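Local coordinates for threonine synthase (Brucella melitensis bv. 1, PDB 4F4F), which probably catalyses the pyridoxal-phosphate-dependent conversion of O-phospho-L-homoserine and water to L-threonine and phosphate, the last step of threonine biosynthesis, at residues 97-102 against 384-389; 120-125 against 154-159; 161-166 against 187-192. One frame throughout, in Å; residues are numbered along the deposited sequence.

Contact 1. Residues 97-102 against 384-389; sequences VQTDAN and DGYLLD
Thr99 and Tyr386, flanked by Val97, make the close-packed part of this contact. Thr99 is its buried centre, with CG2 lying 4.3 Å from Tyr386 CD2. The Val97 branch CG1 rests obliquely against the tyrosine ring, 3.9 Å from Tyr386 CE1 and as near to CD1, so a compact branched side chain meets a broad flat one. Tyr386 has CG anti to its backbone N (chi1 -172°), which stretches the ring out toward strand 96-100, while the Leu388 methyl CD2 lies in the ring plane at an edge. Tyrosine suits the spot because its ring can pack while its OH reaches a hydrogen bond with Glu107. Threonine is two-sided in the same way: CG2 joins the apolar patch and OG1 binds Glu103.

Asp384 lies on the exposed side, its carboxylate beside Thr99 but modelled too near the Thr99 carbonyl for that detail to be trusted. A classic beta bulge sets Thr99 and Asp100 together opposite Glu103 of the next strand. At the backbone angles of Gly385, just past helix 370-384, a CB would press on the preceding carbonyl O, which suits glycine to this helix exit. Strand 96-100 edges the six-stranded mixed sheet beside 103-107, whose Val105 also touches Tyr386; the loop 385-389 passes beside this edge strand at Tyr386, then leads on to helix 390-402.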
loop_
_atom_site.group_PDB
_atom_site.type_symbol
_atom_site.label_atom_id
_atom_site.label_comp_id
_atom_site.label_asym_id
_atom_site.label_seq_id
_atom_site.Cartn_x
_atom_site.Cartn_y
_atom_site.Cartn_z
ATOM N N VAL A 97 -13.342 13.986 5.618
ATOM C CA VAL A 97 -13.401 15.373 6.052
ATOM C C VAL A 97 -13.684 16.179 4.788
ATOM O O VAL A 97 -12.953 16.055 3.817
ATOM C CB VAL A 97 -12.074 15.811 6.717
ATOM C CG1 VAL A 97 -12.095 17.332 7.003
ATOM C CG2 VAL A 97 -11.855 15.013 7.995
ATOM N N GLN A 98 -14.784 16.922 4.763
ATOM C CA GLN A 98 -15.136 17.717 3.577
ATOM C C GLN A 98 -14.206 18.900 3.442
ATOM O O GLN A 98 -13.996 19.608 4.425
ATOM C CB GLN A 98 -16.556 18.223 3.688
ATOM C CG GLN A 98 -17.058 18.873 2.413
ATOM C CD GLN A 98 -18.553 19.098 2.443
ATOM O OE1 GLN A 98 -19.208 18.899 3.493
ATOM N NE2 GLN A 98 -19.114 19.507 1.306
ATOM N N THR A 99 -13.709 19.162 2.226
ATOM C CA THR A 99 -12.782 20.299 1.995
ATOM C C THR A 99 -13.283 21.364 0.996
ATOM O O THR A 99 -12.689 22.426 0.891
ATOM C CB THR A 99 -11.386 19.796 1.543
ATOM O OG1 THR A 99 -11.537 18.823 0.500
ATOM C CG2 THR A 99 -10.632 19.153 2.705
ATOM N N ASP A 100 -14.352 21.055 0.271
ATOM C CA ASP A 100 -15.023 21.978 -0.595
ATOM C C ASP A 100 -16.435 21.407 -0.825
ATOM O O ASP A 100 -16.758 20.288 -0.380
ATOM C CB ASP A 100 -14.241 22.131 -1.902
ATOM C CG ASP A 100 -14.568 23.411 -2.660
ATOM O OD1 ASP A 100 -15.538 24.105 -2.331
ATOM O OD2 ASP A 100 -13.823 23.687 -3.603
ATOM N N ALA A 101 -17.264 22.169 -1.525
ATOM C CA ALA A 101 -18.639 21.789 -1.796
ATOM C C ALA A 101 -18.825 20.388 -2.371
ATOM O O ALA A 101 -19.802 19.733 -2.060
ATOM C CB ALA A 101 -19.311 22.810 -2.695
ATOM N N ASN A 102 -17.883 19.894 -3.156
ATOM C CA ASN A 102 -18.033 18.565 -3.749
ATOM C C ASN A 102 -16.749 17.769 -3.653
ATOM O O ASN A 102 -16.414 16.996 -4.550
ATOM C CB ASN A 102 -18.424 18.772 -5.200
ATOM C CG ASN A 102 -19.005 17.538 -5.834
ATOM O OD1 ASN A 102 -19.693 16.770 -5.200
ATOM N ND2 ASN A 102 -18.757 17.377 -7.100
ATOM N N ASP A 384 -9.419 26.369 4.409
ATOM C CA ASP A 384 -10.250 25.450 5.190
ATOM C C ASP A 384 -9.836 25.227 6.644
ATOM O O ASP A 384 -10.575 24.619 7.388
ATOM C CB ASP A 384 -10.283 24.071 4.509
ATOM C CG ASP A 384 -11.109 24.038 3.246
ATOM O OD1 ASP A 384 -11.815 25.032 2.909
ATOM O OD2 ASP A 384 -11.081 22.953 2.590
ATOM N N GLY A 385 -8.644 25.647 7.047
ATOM C CA GLY A 385 -8.152 25.292 8.373
ATOM C C GLY A 385 -7.651 23.850 8.452
ATOM O O GLY A 385 -7.426 23.346 9.535
ATOM N N TYR A 386 -7.493 23.203 7.298
ATOM C CA TYR A 386 -7.143 21.813 7.190
ATOM C C TYR A 386 -5.693 21.596 6.737
ATOM O O TYR A 386 -5.251 22.132 5.731
ATOM C CB TYR A 386 -8.131 21.070 6.253
ATOM C CG TYR A 386 -7.928 19.595 6.244
ATOM C CD1 TYR A 386 -8.458 18.790 7.246
ATOM C CD2 TYR A 386 -7.162 18.979 5.265
ATOM C CE1 TYR A 386 -8.250 17.423 7.272
ATOM C CE2 TYR A 386 -6.916 17.605 5.313
ATOM C CZ TYR A 386 -7.474 16.838 6.314
ATOM O OH TYR A 386 -7.243 15.475 6.351
ATOM N N LEU A 387 -4.954 20.782 7.497
ATOM C CA LEU A 387 -3.534 20.612 7.289
ATOM C C LEU A 387 -3.246 19.281 6.574
ATOM O O LEU A 387 -3.516 18.218 7.117
ATOM C CB LEU A 387 -2.813 20.621 8.627
ATOM C CG LEU A 387 -1.293 20.627 8.513
ATOM C CD1 LEU A 387 -0.756 21.887 7.814
ATOM C CD2 LEU A 387 -0.721 20.475 9.919
ATOM N N LEU A 388 -2.673 19.361 5.372
ATOM C CA LEU A 388 -2.255 18.192 4.595
ATOM C C LEU A 388 -0.747 17.909 4.709
ATOM O O LEU A 388 0.089 18.820 4.735
ATOM C CB LEU A 388 -2.554 18.421 3.106
ATOM C CG LEU A 388 -4.013 18.540 2.680
ATOM C CD1 LEU A 388 -4.186 19.549 1.548
ATOM C CD2 LEU A 388 -4.575 17.152 2.324
ATOM N N ASP A 389 -0.416 16.624 4.685
ATOM C CA ASP A 389 0.944 16.191 4.425
ATOM C C ASP A 389 1.210 16.372 2.902
ATOM O O ASP A 389 0.277 16.613 2.105
ATOM C CB ASP A 389 1.169 14.738 4.917
ATOM C CG ASP A 389 1.308 13.747 3.784
ATOM O OD1 ASP A 389 2.437 13.315 3.514
ATOM O OD2 ASP A 389 0.285 13.416 3.154
#

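Contact 2. Residues 120-125 against 154-159; sequences AMQLLA and IEAFGG
Helices 117-134 and 148-157 of the pyridoxal-phosphate-dependent domain pack almost backbone to backbone here, as Met121, Gln122 and Ala125 meet Glu155, Ala156 and Phe157. Alanines make this possible: Gln122 CA and Ala156 CA are only 4.6 Å apart. Ala156 CB is pressed against the first helix, 3.3 Å from Met121 O and 3.6 Å from Met121 CB. In return, Ala125 CB sits over the centre of the Phe157 ring, 3.5 Å from its centroid and 9° off the normal, a CH-pi contact in which a small methyl meets the full face of a large ring.

Gln122 supplies the polar link. Its chain, folded back at chi2 (-67°), brings NE2 to within 3.0 Å of Glu155 O in a nearly straight hydrogen bond. Glu155 O lies close to the plane of the Gln122 amide, but NE2 comes in from above the carbonyl, side-on to C=O. A water donates to Gln122 OE1 (2.8 Å) and also to Glu155 O, and Arg126 holds OE1 too, so both ends of the amide are used and its rotation is fixed. Lys117, the predicted cofactor-attachment lysine, starts helix 117-134; both helices belong to the fold type II domain of threonine synthases.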
loop_
_atom_site.group_PDB
_atom_site.type_symbol
_atom_site.label_atom_id
_atom_site.label_comp_id
_atom_site.label_asym_id
_atom_site.label_seq_id
_atom_site.Cartn_x
_atom_site.Cartn_y
_atom_site.Cartn_z
ATOM N N ALA A 120 -3.768 -2.168 5.015
ATOM C CA ALA A 120 -3.531 -3.514 4.514
ATOM C C ALA A 120 -2.640 -4.317 5.505
ATOM O O ALA A 120 -2.889 -5.483 5.718
ATOM C CB ALA A 120 -2.907 -3.504 3.112
ATOM N N MET A 121 -1.603 -3.702 6.067
ATOM C CA MET A 121 -0.657 -4.479 6.879
ATOM C C MET A 121 -1.295 -5.127 8.095
ATOM O O MET A 121 -0.999 -6.270 8.435
ATOM C CB MET A 121 0.501 -3.626 7.373
ATOM C CG MET A 121 1.434 -3.295 6.287
ATOM S SD MET A 121 2.616 -4.605 5.978
ATOM C CE MET A 121 3.717 -3.361 5.293
ATOM N N GLN A 122 -2.168 -4.389 8.761
ATOM C CA GLN A 122 -2.704 -4.856 10.033
ATOM C C GLN A 122 -3.565 -6.109 9.803
ATOM O O GLN A 122 -3.592 -7.011 10.633
ATOM C CB GLN A 122 -3.506 -3.727 10.713
ATOM C CG GLN A 122 -2.659 -2.631 11.335
ATOM C CD GLN A 122 -1.851 -3.113 12.522
ATOM O OE1 GLN A 122 -2.260 -4.037 13.245
ATOM N NE2 GLN A 122 -0.666 -2.510 12.712
ATOM N N LEU A 123 -4.215 -6.196 8.659
ATOM C CA LEU A 123 -5.008 -7.389 8.342
ATOM C C LEU A 123 -4.128 -8.488 7.752
ATOM O O LEU A 123 -4.251 -9.671 8.136
ATOM C CB LEU A 123 -6.168 -7.034 7.397
ATOM C CG LEU A 123 -7.133 -8.179 7.026
ATOM C CD1 LEU A 123 -7.686 -8.827 8.279
ATOM C CD2 LEU A 123 -8.235 -7.711 6.056
ATOM N N LEU A 124 -3.259 -8.111 6.805
ATOM C CA LEU A 124 -2.298 -9.052 6.193
ATOM C C LEU A 124 -1.531 -9.838 7.258
ATOM O O LEU A 124 -1.389 -11.054 7.155
ATOM C CB LEU A 124 -1.269 -8.322 5.298
ATOM C CG LEU A 124 -0.100 -9.172 4.759
ATOM C CD1 LEU A 124 -0.724 -10.317 3.947
ATOM C CD2 LEU A 124 0.861 -8.414 3.863
ATOM N N ALA A 125 -1.008 -9.161 8.270
ATOM C CA ALA A 125 -0.190 -9.864 9.284
ATOM C C ALA A 125 -1.042 -10.913 10.048
ATOM O O ALA A 125 -0.551 -12.024 10.326
ATOM C CB ALA A 125 0.507 -8.893 10.224
ATOM N N ILE A 154 6.338 -3.472 11.199
ATOM C CA ILE A 154 6.622 -3.844 12.583
ATOM C C ILE A 154 5.413 -3.703 13.502
ATOM O O ILE A 154 5.160 -4.560 14.372
ATOM C CB ILE A 154 7.811 -3.040 13.093
ATOM C CG1 ILE A 154 9.103 -3.732 12.656
ATOM C CG2 ILE A 154 7.774 -2.861 14.613
ATOM C CD1 ILE A 154 10.323 -2.840 12.804
ATOM N N GLU A 155 4.624 -2.654 13.295
ATOM C CA GLU A 155 3.385 -2.510 14.054
ATOM C C GLU A 155 2.301 -3.530 13.712
ATOM O O GLU A 155 1.413 -3.776 14.530
ATOM C CB GLU A 155 2.818 -1.084 13.955
ATOM C CG GLU A 155 3.488 -0.122 14.911
ATOM C CD GLU A 155 3.184 -0.429 16.385
ATOM O OE1 GLU A 155 2.043 -0.744 16.748
ATOM O OE2 GLU A 155 4.093 -0.342 17.189
ATOM N N ALA A 156 2.359 -4.098 12.508
ATOM C CA ALA A 156 1.409 -5.126 12.079
ATOM C C ALA A 156 1.832 -6.522 12.555
ATOM O O ALA A 156 1.012 -7.285 13.047
ATOM C CB ALA A 156 1.267 -5.112 10.559
ATOM N N PHE A 157 3.136 -6.823 12.459
ATOM C CA PHE A 157 3.639 -8.180 12.757
ATOM C C PHE A 157 4.096 -8.353 14.196
ATOM O O PHE A 157 4.181 -9.478 14.674
ATOM C CB PHE A 157 4.756 -8.581 11.803
ATOM C CG PHE A 157 4.261 -8.983 10.445
ATOM C CD1 PHE A 157 3.816 -10.269 10.218
ATOM C CD2 PHE A 157 4.261 -8.081 9.392
ATOM C CE1 PHE A 157 3.379 -10.669 8.971
ATOM C CE2 PHE A 157 3.837 -8.480 8.135
ATOM C CZ PHE A 157 3.404 -9.772 7.922
ATOM N N GLY A 158 4.348 -7.237 14.874
ATOM C CA GLY A 158 4.650 -7.222 16.297
ATOM C C GLY A 158 3.574 -7.991 17.064
ATOM O O GLY A 158 2.363 -7.702 17.010
ATOM N N GLY A 159 3.998 -9.026 17.756
ATOM C CA GLY A 159 3.067 -9.727 18.615
ATOM C C GLY A 159 2.244 -10.763 17.919
ATOM O O GLY A 159 1.405 -11.368 18.568
HETATM O O HOH W 1 -1.348 -4.884 15.751
#

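Contact 3. Residues 161-166 against 187-192; sequences DNTDIF and FSNVHA
Phe166 and His191 lie side by side on one face of two neighbouring parallel strands, their rings in an offset stack with centroids 4.5 Å apart and planes at 9°. Nearly equal first torsions (chi1 -56° and -54°) send both rings the same way, and His191 CD2 comes over the rim of the phenylalanine face. On the other face Ile165 CG2 touches Val190 CG2 at 3.7 Å, beta-branched residues matching in a strand pair.

The backbone sets this register. Ile165 N donates to Asn189 O (2.9 Å) and His191 N to Ile165 O (2.8 Å), joining the two strands of a beta-alpha-beta crossover through helix 176-183. Two residues before Ile165, the Asn189 side chain stands in for a backbone donor, ND2 giving a hydrogen bond to Thr163 O at 2.9 Å from above the carbonyl plane. Its amide is anchored in turn by the end of helix 148-157.

Farther out, a water gives a hydrogen bond to Asp164 OD1 (2.6 Å) and lies 2.8 Å from His191 NE2, bonded to it as well. Tyr461 binds His191 ND1, and Arg467 forms a salt bridge with Asp164. Partners at both nitrogens should fix the imidazole's rotation, and the nearby aspartate might favour its protonation, though Arg467 would offset part of that charge.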
loop_
_atom_site.group_PDB
_atom_site.type_symbol
_atom_site.label_atom_id
_atom_site.label_comp_id
_atom_site.label_asym_id
_atom_site.label_seq_id
_atom_site.Cartn_x
_atom_site.Cartn_y
_atom_site.Cartn_z
ATOM N N ASP A 161 1.779 -14.550 16.512
ATOM C CA ASP A 161 2.243 -15.784 17.109
ATOM C C ASP A 161 3.259 -16.542 16.226
ATOM O O ASP A 161 4.193 -17.138 16.747
ATOM C CB ASP A 161 1.050 -16.696 17.443
ATOM C CG ASP A 161 0.020 -16.027 18.390
ATOM O OD1 ASP A 161 0.393 -15.159 19.221
ATOM O OD2 ASP A 161 -1.178 -16.397 18.313
ATOM N N ASN A 162 3.078 -16.511 14.909
ATOM C CA ASN A 162 3.777 -17.438 14.006
ATOM C C ASN A 162 4.875 -16.807 13.128
ATOM O O ASN A 162 5.413 -17.479 12.238
ATOM C CB ASN A 162 2.753 -18.187 13.149
ATOM C CG ASN A 162 1.782 -18.988 14.006
ATOM O OD1 ASN A 162 0.559 -18.876 13.895
ATOM N ND2 ASN A 162 2.324 -19.746 14.898
ATOM N N THR A 163 5.206 -15.549 13.428
ATOM C CA THR A 163 6.192 -14.776 12.665
ATOM C C THR A 163 7.170 -14.059 13.592
ATOM O O THR A 163 6.868 -13.824 14.774
ATOM C CB THR A 163 5.534 -13.738 11.730
ATOM O OG1 THR A 163 4.704 -12.852 12.494
ATOM C CG2 THR A 163 4.721 -14.435 10.646
ATOM N N ASP A 164 8.380 -13.847 13.065
ATOM C CA ASP A 164 9.400 -12.962 13.642
ATOM C C ASP A 164 9.749 -12.029 12.474
ATOM O O ASP A 164 9.856 -12.474 11.308
ATOM C CB ASP A 164 10.629 -13.746 14.109
ATOM C CG ASP A 164 10.298 -14.717 15.242
ATOM O OD1 ASP A 164 10.030 -14.250 16.354
ATOM O OD2 ASP A 164 10.256 -15.948 15.014
ATOM N N ILE A 165 9.890 -10.753 12.776
ATOM C CA ILE A 165 10.142 -9.769 11.753
ATOM C C ILE A 165 11.466 -9.049 11.974
ATOM O O ILE A 165 11.805 -8.665 13.112
ATOM C CB ILE A 165 8.945 -8.795 11.625
ATOM C CG1 ILE A 165 9.169 -7.796 10.469
ATOM C CG2 ILE A 165 8.723 -8.106 12.952
ATOM C CD1 ILE A 165 7.947 -7.100 9.891
ATOM N N PHE A 166 12.229 -8.933 10.886
ATOM C CA PHE A 166 13.513 -8.271 10.871
ATOM C C PHE A 166 13.462 -7.193 9.778
ATOM O O PHE A 166 13.231 -7.491 8.603
ATOM C CB PHE A 166 14.652 -9.275 10.563
ATOM C CG PHE A 166 14.694 -10.445 11.510
ATOM C CD1 PHE A 166 13.730 -11.439 11.436
ATOM C CD2 PHE A 166 15.659 -10.530 12.497
ATOM C CE1 PHE A 166 13.749 -12.501 12.338
ATOM C CE2 PHE A 166 15.683 -11.581 13.385
ATOM C CZ PHE A 166 14.739 -12.581 13.306
ATOM N N PHE A 187 7.700 -5.244 21.195
ATOM C CA PHE A 187 7.369 -6.643 20.941
ATOM C C PHE A 187 8.609 -7.515 20.858
ATOM O O PHE A 187 9.591 -7.134 20.229
ATOM C CB PHE A 187 6.591 -6.758 19.635
ATOM C CG PHE A 187 5.224 -6.149 19.687
ATOM C CD1 PHE A 187 4.251 -6.682 20.511
ATOM C CD2 PHE A 187 4.896 -5.072 18.863
ATOM C CE1 PHE A 187 2.969 -6.151 20.532
ATOM C CE2 PHE A 187 3.610 -4.515 18.892
ATOM C CZ PHE A 187 2.651 -5.064 19.731
ATOM N N SER A 188 8.534 -8.713 21.432
ATOM C CA SER A 188 9.682 -9.634 21.490
ATOM C C SER A 188 10.014 -10.308 20.141
ATOM O O SER A 188 11.142 -10.744 19.926
ATOM C CB SER A 188 9.433 -10.701 22.563
ATOM O OG SER A 188 8.248 -11.424 22.248
ATOM N N ASN A 189 9.068 -10.337 19.204
ATOM C CA ASN A 189 9.300 -10.943 17.895
ATOM C C ASN A 189 9.690 -9.956 16.813
ATOM O O ASN A 189 9.637 -10.305 15.629
ATOM C CB ASN A 189 8.068 -11.746 17.431
ATOM C CG ASN A 189 6.911 -10.858 17.016
ATOM O OD1 ASN A 189 6.645 -9.848 17.679
ATOM N ND2 ASN A 189 6.224 -11.215 15.895
ATOM N N VAL A 190 10.050 -8.745 17.228
ATOM C CA VAL A 190 10.448 -7.666 16.362
ATOM C C VAL A 190 11.943 -7.408 16.557
ATOM O O VAL A 190 12.420 -7.336 17.695
ATOM C CB VAL A 190 9.675 -6.372 16.657
ATOM C CG1 VAL A 190 10.352 -5.184 15.935
ATOM C CG2 VAL A 190 8.215 -6.522 16.238
ATOM N N HIS A 191 12.648 -7.295 15.440
ATOM C CA HIS A 191 14.094 -7.043 15.408
ATOM C C HIS A 191 14.435 -5.944 14.448
ATOM O O HIS A 191 14.344 -6.106 13.249
ATOM C CB HIS A 191 14.826 -8.336 15.069
ATOM C CG HIS A 191 14.452 -9.478 15.991
ATOM N ND1 HIS A 191 15.141 -9.767 17.102
ATOM C CD2 HIS A 191 13.395 -10.377 15.936
ATOM C CE1 HIS A 191 14.557 -10.804 17.735
ATOM N NE2 HIS A 191 13.483 -11.175 17.019
ATOM N N ALA A 192 14.820 -4.803 14.993
ATOM C CA ALA A 192 15.152 -3.638 14.173
ATOM C C ALA A 192 16.662 -3.650 14.037
ATOM O O ALA A 192 17.362 -3.588 15.034
ATOM C CB ALA A 192 14.666 -2.349 14.858
HETATM O O HOH W 2 12.177 -13.554 17.741
#

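Overall arrangement
Contacts 2 and 3 form one continuous region, their centres 11 Å apart, while contact 1 stands alone at the surface, about 30 Å from contact 2 and 38 Å from contact 3, centre to centre. The joint is Asn189, whose OD1 lies 2.8 Å from Gly159 N and whose ND2 lies 2.9 Å from Phe157 O, tying the end of helix 148-157 to the parallel sheet. The cofactor lies between the two regions: the side chain of Met121 in contact 2 is about 9 Å from the bound pyridoxal phosphate and that of Tyr386 in contact 1 about 12 Å. From contact 1, the loop runs on to Asp389, which bonds His391 of the cofactor pocket.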